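Local atomic coordinates of flavin-dependent monooxygenase, oxygenase subunit HsaA (Mycobacterium tuberculosis, PDB entry 3AFF), a protein that probably catalyses the ortho-hydroxylation of the secosteroid phenol 3-HSA with reduced flavin and molecular oxygen, a step in cholesterol breakdown by the tuberculosis bacterium. Residues T235-P238 / T239-S242; A292-R295 / Q296-G299; R319-A322 / R323-Q326; R328-G331 / R332-S336. One frame throughout, in Å; residues are numbered along the deposited sequence.

Interaction 1. Residues T235-P238 / T239-S242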
loop_
_atom_site.group_PDB
_atom_site.type_symbol
_atom_site.label_atom_id
_atom_site.label_comp_id
_atom_site.label_asym_id
_atom_site.label_seq_id
_atom_site.Cartn_x
_atom_site.Cartn_y
_atom_site.Cartn_z
ATOM N N THR A 235 -34.924 3.714 9.618
ATOM C CA THR A 235 -34.493 5.025 9.150
ATOM C C THR A 235 -35.132 6.169 9.879
ATOM O O THR A 235 -34.432 7.117 10.319
ATOM C CB THR A 235 -34.629 5.202 7.586
ATOM O OG1 THR A 235 -33.997 4.090 6.929
ATOM C CG2 THR A 235 -33.897 6.468 7.104
ATOM N N MET A 236 -36.443 6.131 10.050
ATOM C CA MET A 236 -37.129 7.333 10.612
ATOM C C MET A 236 -36.710 7.624 12.063
ATOM O O MET A 236 -36.532 8.731 12.485
ATOM C CB MET A 236 -38.649 7.144 10.533
ATOM C CG MET A 236 -39.207 7.201 9.082
ATOM S SD MET A 236 -39.196 8.868 8.389
ATOM C CE MET A 236 -40.506 9.709 9.224
ATOM N N HIS A 237 -36.575 6.570 12.828
ATOM C CA HIS A 237 -36.328 6.665 14.251
ATOM C C HIS A 237 -34.930 7.239 14.542
ATOM O O HIS A 237 -34.850 8.246 15.268
ATOM C CB HIS A 237 -36.591 5.287 14.972
ATOM C CG HIS A 237 -36.253 5.292 16.426
ATOM N ND1 HIS A 237 -36.657 6.299 17.279
ATOM C CD2 HIS A 237 -35.574 4.404 17.189
ATOM C CE1 HIS A 237 -36.180 6.064 18.491
ATOM N NE2 HIS A 237 -35.566 4.895 18.473
ATOM N N PRO A 238 -33.836 6.635 14.031
ATOM C CA PRO A 238 -32.567 7.363 14.275
ATOM C C PRO A 238 -32.388 8.726 13.589
ATOM O O PRO A 238 -31.760 9.583 14.158
ATOM C CB PRO A 238 -31.473 6.354 13.786
ATOM C CG PRO A 238 -32.125 5.563 12.818
ATOM C CD PRO A 238 -33.551 5.324 13.412
ATOM N N THR A 239 -32.931 8.938 12.377
ATOM C CA THR A 239 -32.823 10.252 11.723
ATOM C C THR A 239 -33.415 11.310 12.586
ATOM O O THR A 239 -32.958 12.447 12.584
ATOM C CB THR A 239 -33.454 10.259 10.289
ATOM O OG1 THR A 239 -32.878 9.219 9.540
ATOM C CG2 THR A 239 -33.201 11.561 9.542
ATOM N N THR A 240 -34.418 10.969 13.381
ATOM C CA THR A 240 -35.033 11.935 14.316
ATOM C C THR A 240 -34.033 12.632 15.206
ATOM O O THR A 240 -34.209 13.824 15.508
ATOM C CB THR A 240 -36.151 11.225 15.250
ATOM O OG1 THR A 240 -36.772 12.126 16.152
ATOM C CG2 THR A 240 -35.539 10.094 16.145
ATOM N N ILE A 241 -33.014 11.866 15.615
ATOM C CA ILE A 241 -31.897 12.253 16.494
ATOM C C ILE A 241 -30.709 12.870 15.676
ATOM O O ILE A 241 -30.187 13.916 16.032
ATOM C CB ILE A 241 -31.415 10.909 17.282
ATOM C CG1 ILE A 241 -32.420 10.565 18.354
ATOM C CG2 ILE A 241 -30.085 11.030 18.009
ATOM C CD1 ILE A 241 -33.307 11.707 18.741
ATOM N N SER A 242 -30.326 12.197 14.594
ATOM C CA SER A 242 -29.185 12.612 13.806
ATOM C C SER A 242 -29.411 13.960 13.115
ATOM O O SER A 242 -28.456 14.752 13.028
ATOM C CB SER A 242 -28.817 11.569 12.781
ATOM O OG SER A 242 -28.500 10.325 13.427
#

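Interaction 2. Residues A292-R295 / Q296-G299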
loop_
_atom_site.group_PDB
_atom_site.type_symbol
_atom_site.label_atom_id
_atom_site.label_comp_id
_atom_site.label_asym_id
_atom_site.label_seq_id
_atom_site.Cartn_x
_atom_site.Cartn_y
_atom_site.Cartn_z
ATOM N N ALA A 292 -21.323 17.888 3.922
ATOM C CA ALA A 292 -21.274 16.495 3.409
ATOM C C ALA A 292 -22.064 15.521 4.325
ATOM O O ALA A 292 -22.718 14.620 3.821
ATOM C CB ALA A 292 -19.822 15.984 3.202
ATOM N N ALA A 293 -21.993 15.716 5.645
ATOM C CA ALA A 293 -22.688 14.859 6.627
ATOM C C ALA A 293 -24.202 15.019 6.396
ATOM O O ALA A 293 -24.955 14.034 6.364
ATOM C CB ALA A 293 -22.317 15.286 8.085
ATOM N N TRP A 294 -24.631 16.268 6.221
ATOM C CA TRP A 294 -26.026 16.545 5.900
ATOM C C TRP A 294 -26.536 15.934 4.568
ATOM O O TRP A 294 -27.589 15.240 4.564
ATOM C CB TRP A 294 -26.377 18.038 6.005
ATOM C CG TRP A 294 -27.848 18.273 5.621
ATOM C CD1 TRP A 294 -28.321 18.749 4.408
ATOM C CD2 TRP A 294 -29.028 17.918 6.408
ATOM N NE1 TRP A 294 -29.734 18.771 4.417
ATOM C CE2 TRP A 294 -30.186 18.269 5.623
ATOM C CE3 TRP A 294 -29.214 17.389 7.697
ATOM C CZ2 TRP A 294 -31.507 18.131 6.109
ATOM C CZ3 TRP A 294 -30.574 17.215 8.182
ATOM C CH2 TRP A 294 -31.679 17.587 7.380
ATOM N N ARG A 295 -25.842 16.193 3.453
ATOM C CA ARG A 295 -26.248 15.604 2.161
ATOM C C ARG A 295 -26.398 14.106 2.291
ATOM O O ARG A 295 -27.303 13.519 1.743
ATOM C CB ARG A 295 -25.183 15.789 1.082
ATOM C CG ARG A 295 -24.940 17.179 0.517
ATOM C CD ARG A 295 -23.765 17.067 -0.540
ATOM N NE ARG A 295 -22.646 17.935 -0.138
ATOM C CZ ARG A 295 -22.686 19.269 -0.202
ATOM N NH1 ARG A 295 -23.766 19.904 -0.690
ATOM N NH2 ARG A 295 -21.654 19.980 0.212
ATOM N N GLN A 296 -25.417 13.482 2.946
ATOM C CA GLN A 296 -25.418 12.035 3.156
ATOM C C GLN A 296 -26.661 11.580 3.978
ATOM O O GLN A 296 -27.415 10.684 3.512
ATOM C CB GLN A 296 -24.103 11.641 3.840
ATOM C CG GLN A 296 -23.896 10.159 4.182
ATOM C CD GLN A 296 -22.573 9.949 4.994
ATOM O OE1 GLN A 296 -22.289 10.663 6.002
ATOM N NE2 GLN A 296 -21.726 9.014 4.508
ATOM N N LEU A 297 -26.922 12.208 5.129
ATOM C CA LEU A 297 -28.101 11.808 5.979
ATOM C C LEU A 297 -29.473 11.972 5.286
ATOM O O LEU A 297 -30.312 11.081 5.306
ATOM C CB LEU A 297 -28.132 12.648 7.255
ATOM C CG LEU A 297 -29.054 12.250 8.445
ATOM C CD1 LEU A 297 -28.603 10.924 9.025
ATOM C CD2 LEU A 297 -29.022 13.324 9.489
ATOM N N ILE A 298 -29.695 13.151 4.711
ATOM C CA ILE A 298 -30.966 13.509 4.110
ATOM C C ILE A 298 -31.095 12.814 2.771
ATOM O O ILE A 298 -32.203 12.546 2.285
ATOM C CB ILE A 298 -31.050 15.061 3.986
ATOM C CG1 ILE A 298 -32.505 15.526 3.962
ATOM C CG2 ILE A 298 -30.156 15.606 2.776
ATOM C CD1 ILE A 298 -33.339 15.051 5.107
ATOM N N GLY A 299 -29.941 12.491 2.168
ATOM C CA GLY A 299 -29.911 11.681 0.970
ATOM C C GLY A 299 -30.544 10.309 1.061
ATOM O O GLY A 299 -31.196 9.868 0.108
#

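Interaction 3. Residues R319-A322 / R323-Q326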
loop_
_atom_site.group_PDB
_atom_site.type_symbol
_atom_site.label_atom_id
_atom_site.label_comp_id
_atom_site.label_asym_id
_atom_site.label_seq_id
_atom_site.Cartn_x
_atom_site.Cartn_y
_atom_site.Cartn_z
ATOM N N ARG A 319 -31.700 0.542 3.389
ATOM C CA ARG A 319 -31.903 0.742 4.836
ATOM C C ARG A 319 -30.587 0.512 5.590
ATOM O O ARG A 319 -30.227 1.282 6.496
ATOM C CB ARG A 319 -33.005 -0.207 5.344
ATOM C CG ARG A 319 -34.471 0.149 4.909
ATOM C CD ARG A 319 -35.417 -1.113 4.934
ATOM N NE ARG A 319 -35.129 -1.789 6.130
ATOM C CZ ARG A 319 -35.042 -3.097 6.345
ATOM N NH1 ARG A 319 -35.421 -4.011 5.491
ATOM N NH2 ARG A 319 -34.631 -3.452 7.523
ATOM N N ALA A 320 -29.877 -0.535 5.206
ATOM C CA ALA A 320 -28.510 -0.790 5.746
ATOM C C ALA A 320 -27.483 0.363 5.601
ATOM O O ALA A 320 -26.850 0.777 6.570
ATOM C CB ALA A 320 -27.953 -2.081 5.164
ATOM N N ARG A 321 -27.333 0.910 4.399
ATOM C CA ARG A 321 -26.563 2.167 4.203
ATOM C C ARG A 321 -27.047 3.293 5.124
ATOM O O ARG A 321 -26.255 4.059 5.655
ATOM C CB ARG A 321 -26.747 2.695 2.780
ATOM C CG ARG A 321 -25.914 2.053 1.716
ATOM C CD ARG A 321 -25.650 3.003 0.465
ATOM N NE ARG A 321 -26.800 3.624 -0.220
ATOM C CZ ARG A 321 -27.183 4.886 0.009
ATOM N NH1 ARG A 321 -26.502 5.569 0.930
ATOM N NH2 ARG A 321 -28.212 5.478 -0.651
ATOM N N ALA A 322 -28.364 3.444 5.247
ATOM C CA ALA A 322 -28.925 4.579 5.997
ATOM C C ALA A 322 -28.523 4.448 7.473
ATOM O O ALA A 322 -28.191 5.438 8.103
ATOM C CB ALA A 322 -30.508 4.673 5.807
ATOM N N ARG A 323 -28.494 3.215 7.997
ATOM C CA ARG A 323 -28.023 2.967 9.340
ATOM C C ARG A 323 -26.566 3.256 9.605
ATOM O O ARG A 323 -26.239 3.816 10.631
ATOM C CB ARG A 323 -28.261 1.520 9.767
ATOM C CG ARG A 323 -29.597 1.352 10.373
ATOM C CD ARG A 323 -29.621 1.402 11.895
ATOM N NE ARG A 323 -31.000 1.070 12.270
ATOM C CZ ARG A 323 -31.623 1.560 13.318
ATOM N NH1 ARG A 323 -30.979 2.412 14.093
ATOM N NH2 ARG A 323 -32.893 1.207 13.593
ATOM N N ARG A 324 -25.683 2.777 8.735
ATOM C CA ARG A 324 -24.277 3.048 8.889
ATOM C C ARG A 324 -24.012 4.537 8.732
ATOM O O ARG A 324 -23.145 5.076 9.419
ATOM C CB ARG A 324 -23.403 2.168 7.997
ATOM C CG ARG A 324 -23.800 2.079 6.559
ATOM C CD ARG A 324 -22.553 2.109 5.585
ATOM N NE ARG A 324 -22.476 3.423 4.898
ATOM C CZ ARG A 324 -22.365 3.642 3.572
ATOM N NH1 ARG A 324 -22.280 2.635 2.697
ATOM N NH2 ARG A 324 -22.316 4.901 3.121
ATOM N N ASP A 325 -24.780 5.218 7.886
ATOM C CA ASP A 325 -24.643 6.662 7.758
ATOM C C ASP A 325 -25.052 7.475 8.971
ATOM O O ASP A 325 -24.607 8.621 9.096
ATOM C CB ASP A 325 -25.318 7.188 6.464
ATOM C CG ASP A 325 -24.572 6.764 5.198
ATOM O OD1 ASP A 325 -23.435 6.242 5.327
ATOM O OD2 ASP A 325 -25.111 6.937 4.083
ATOM N N GLN A 326 -25.874 6.935 9.884
ATOM C CA GLN A 326 -26.209 7.696 11.105
ATOM C C GLN A 326 -24.961 8.038 11.906
ATOM O O GLN A 326 -24.746 9.184 12.233
ATOM C CB GLN A 326 -27.198 6.924 12.020
ATOM C CG GLN A 326 -28.492 6.481 11.283
ATOM C CD GLN A 326 -29.455 7.609 10.945
ATOM O OE1 GLN A 326 -30.371 7.442 10.082
ATOM N NE2 GLN A 326 -29.303 8.735 11.616
#

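Interaction 4. Residues R328-G331 / R332-S336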
loop_
_atom_site.group_PDB
_atom_site.type_symbol
_atom_site.label_atom_id
_atom_site.label_comp_id
_atom_site.label_asym_id
_atom_site.label_seq_id
_atom_site.Cartn_x
_atom_site.Cartn_y
_atom_site.Cartn_z
ATOM N N ARG A 328 -21.837 7.979 10.728
ATOM C CA ARG A 328 -20.880 8.746 9.935
ATOM C C ARG A 328 -21.261 10.240 9.978
ATOM O O ARG A 328 -20.411 11.090 10.226
ATOM C CB ARG A 328 -20.827 8.256 8.495
ATOM C CG ARG A 328 -20.519 6.751 8.374
ATOM C CD ARG A 328 -19.943 6.337 6.996
ATOM N NE ARG A 328 -19.497 4.916 7.057
ATOM C CZ ARG A 328 -19.483 4.068 6.011
ATOM N NH1 ARG A 328 -19.867 4.491 4.808
ATOM N NH2 ARG A 328 -19.089 2.793 6.143
ATOM N N ALA A 329 -22.544 10.548 9.769
ATOM C CA ALA A 329 -22.996 11.927 9.749
ATOM C C ALA A 329 -22.769 12.625 11.073
ATOM O O ALA A 329 -22.218 13.716 11.129
ATOM C CB ALA A 329 -24.446 11.994 9.378
ATOM N N THR A 330 -23.198 11.980 12.143
ATOM C CA THR A 330 -23.164 12.547 13.433
ATOM C C THR A 330 -21.700 12.614 13.919
ATOM O O THR A 330 -21.287 13.603 14.529
ATOM C CB THR A 330 -24.131 11.745 14.350
ATOM O OG1 THR A 330 -25.511 11.982 13.983
ATOM C CG2 THR A 330 -23.991 12.177 15.775
ATOM N N GLY A 331 -20.918 11.570 13.652
ATOM C CA GLY A 331 -19.445 11.594 13.909
ATOM C C GLY A 331 -18.628 12.716 13.254
ATOM O O GLY A 331 -17.827 13.404 13.937
ATOM N N ARG A 332 -18.853 12.923 11.956
ATOM C CA ARG A 332 -18.228 14.017 11.197
ATOM C C ARG A 332 -18.612 15.387 11.770
ATOM O O ARG A 332 -17.761 16.278 11.934
ATOM C CB ARG A 332 -18.655 14.001 9.736
ATOM C CG ARG A 332 -18.092 12.869 8.890
ATOM C CD ARG A 332 -19.010 12.727 7.607
ATOM N NE ARG A 332 -18.673 13.457 6.340
ATOM C CZ ARG A 332 -17.447 13.742 5.852
ATOM N NH1 ARG A 332 -16.314 13.410 6.505
ATOM N NH2 ARG A 332 -17.344 14.380 4.680
ATOM N N SER A 333 -19.912 15.545 12.021
ATOM C CA SER A 333 -20.503 16.730 12.584
ATOM C C SER A 333 -19.911 17.075 13.895
ATOM O O SER A 333 -19.561 18.216 14.104
ATOM C CB SER A 333 -22.020 16.480 12.769
ATOM O OG SER A 333 -22.622 16.537 11.494
ATOM N N ILE A 334 -19.833 16.105 14.814
ATOM C CA ILE A 334 -19.336 16.355 16.133
ATOM C C ILE A 334 -17.807 16.678 16.025
ATOM O O ILE A 334 -17.287 17.569 16.729
ATOM C CB ILE A 334 -19.585 15.154 17.137
ATOM C CG1 ILE A 334 -20.744 15.429 18.106
ATOM C CG2 ILE A 334 -18.493 14.994 18.109
ATOM C CD1 ILE A 334 -22.038 14.717 17.682
ATOM N N ALA A 335 -17.098 15.957 15.178
ATOM C CA ALA A 335 -15.629 16.208 15.020
ATOM C C ALA A 335 -15.368 17.702 14.669
ATOM O O ALA A 335 -14.561 18.361 15.291
ATOM C CB ALA A 335 -15.101 15.340 13.937
ATOM N N SER A 336 -16.088 18.198 13.656
ATOM C CA SER A 336 -16.112 19.594 13.252
ATOM C C SER A 336 -16.522 20.526 14.375
ATOM O O SER A 336 -15.940 21.554 14.533
ATOM C CB SER A 336 -17.100 19.758 12.110
ATOM O OG SER A 336 -16.651 19.101 10.953
#

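Interaction 1. Residues T235-P238 / T239-S242
The imidazole of His237 has the methyl of Thr240 obliquely beside it, ND1 to CG2 4.1 Å, although this methyl crowds the His237 carbonyl in the model and its exact place is doubtful. Trp233, one turn earlier, stacks on the same ring, and Tyr120 meets it with its plane nearly perpendicular. Pro238, whose ring packs on the side chains of Arg323 and Gln326, has no N-H and leaves the turn before it without a bond, where helix 233-259 kinks. Thr235 and Thr239 lie side by side, pointing the same way. Thr239 holds OG1 anti to its carbonyl carbon (chi1 -54°), which lays the hydroxyl back along the helix, 2.7 Å from Thr235 O. The same proton could go instead to Gln326 OE1 of helix 316-342. Thr235 O also takes the backbone bond from Thr239 N, 3.1 Å long. Pro238 O is gripped twice: Ser242 N arrives in the carbonyl plane, 3.0 Å away and nearly straight at 167°, while Ile241 N, also 3.0 Å from Pro238 O, comes from above that plane. Tyr120 and Trp84, which touch His237 and Ile241, probably bind FMN, as in related proteins, so this turn borders the likely flavin site. Chemically, the threonine hydroxyl folded against the backbone offers Thr235 O a second possible donor in a buried setting, and the doubly used Pro238 O keeps the helix bonded just past its kink.

Interaction 2. Residues A292-R295 / Q296-G299
Arg295 O receives Gly299 N at 2.9 Å, the shortest polar bond of this turn, yet a bent one: the N-H to O angle is 134° and the donor stands above the carbonyl plane. One residue earlier the bond from Ile298 N to Trp294 O is far straighter, 175° over 3.0 Å, and runs nearly along the C=O axis. That turn also brings their side chains together. Trp294 sends its indole out with CG anti to the backbone N (chi1 178°), and the ring swings over Ile298, the residue one turn on. The isoleucine lies across one face. Its CG2 makes a CH-pi contact, 3.9 Å from the centroid of the Trp294 five-membered ring, while CG1 comes 3.5 Å from CZ2, off the plane at the rim of the six-membered ring, and CD1 follows, 3.7 Å from the same CZ2. Leu297 adds a looser touch, CD2 to Trp294 CZ3 4.4 Å. Further round, Gln296 extends away beyond CG; its OE1 is buried and has no hydrogen-bond partner in the model. Arg295 points instead to Asp291, with which it forms a salt bridge. Helix 233-259 packs on the indole through Ala243, Val246 and Tyr250, Arg73 makes a cation-pi contact with it, and Phe69 of helix 65-76 meets Ile298. Ile298 thus covers the five-membered ring and the CZ2 rim of the indole by dispersion and weak CH-pi attraction, while the Arg73 cation-pi contact uses the electron-rich indole to tie helix 286-309 to helix 65-76, and apolar packing brings in helix 233-259.

Interaction 3. Residues R319-A322 / R323-Q326
Arg321 leaves the helix with CG anti to its carbonyl carbon (chi1 -81°) and bends at chi3, whereas Arg324 carries CG between backbone N and carbonyl carbon (chi1 49°) and bends twice more; the two chains therefore cross, and CG of Arg321 lies over one face of the Arg324 guanidinium, 3.8 Å from its NH1. The folded Arg324 also brings its own CG to 3.3 Å from Arg321 O. From there the guanidinium grips its neighbour: NH2 of Arg324 forms a salt bridge of 2.8 Å with Asp325 OD1, using the syn lone pair of that oxygen, and NE adds a weak bond to the same atom. The other carboxylate oxygen looks to Arg321, which lies alongside Asp325 and points the same way. Asp325 OD2 lies at the edge of the Arg321 guanidinium, near its plane, but the salt bridge from NH1 to OD2 is long, 3.7 Å, and the guanidinium and carboxylate planes are turned 53° apart. One carboxylate is thus shared by two arginines, which probably lowers the cost of bringing them close and favours its ionised form. The backbone bond from Asp325 N to Arg321 O, 2.9 Å, closes the turn beneath the network. Helix 316-342 here packs against two others, which also touch each other: Ala322 packs on Asn300 and Glu304 of helix 286-309 and on Thr235 of helix 233-259. Arg323, directed away from the charge network, pairs with Glu374 and with the carbonyl of Met393, joining the helix to the C-terminal end of the chain.

Interaction 4. Residues R328-G331 / R332-S336
Thr330 and Ile334 lie side by side along one flank of the helix and point the same way, with CG2 of the threonine 3.7 Å from CD1 of the isoleucine. With OG1 beside the backbone N (chi1 -70°), the methyl of Thr330 falls anti to that N and reaches forward along the helix, while the hydroxyl turns back, where it is in weak hydrogen-bonding contact with Gln326 O and Ser242 OG. Ile334 curls its CD1 down to the turn, 3.4 Å from Thr330 O, an oxygen already bonded to Ile334 N at 2.9 Å. On the next face Ser333 folds its hydroxyl onto the preceding turn: OG gives a 2.9 Å bond to Ala329 O, and Ser333 N reaches the same oxygen, 3.1 Å away. The two donors approach from opposite faces of the carbonyl plane; the bond from OG satisfies the buried hydroxyl within its own helix. Arg332 instead lays its aliphatic chain over the carbonyl one turn back, CG 3.2 Å from Arg328 O, then bends at chi3 (93°) and leads its guanidinium off, where it has a long, weak ion pair with Asp289. The faces part among the neighbours: Ser333 packs on Ala293 of helix 286-309 and on Val246 and Ala249 of helix 233-259, while Thr330 and Ile334 meet Ile245 of helix 233-259 and Arg366 of helix 354-370.

From the N terminus onward the four contacts come in series and none nests in or crosses another; each joins consecutive helical turns and closes no loop. Interaction 1 lies near the start of helix 233-259, interaction 2 in the middle of helix 286-309, which follows an unmodelled stretch, and interactions 3 and 4 adjoin on helix 316-342. They meet between the helices: Thr239 of interaction 1 probably hydrogen-bonds to Gln326 of interaction 3, Leu297 of interaction 2 packs on Ser242 and Gln326, and Ala292 of interaction 2 reaches Arg332 of interaction 4. Together they tie three helices of the C-terminal helical bundle typical of the acyl-CoA dehydrogenase fold.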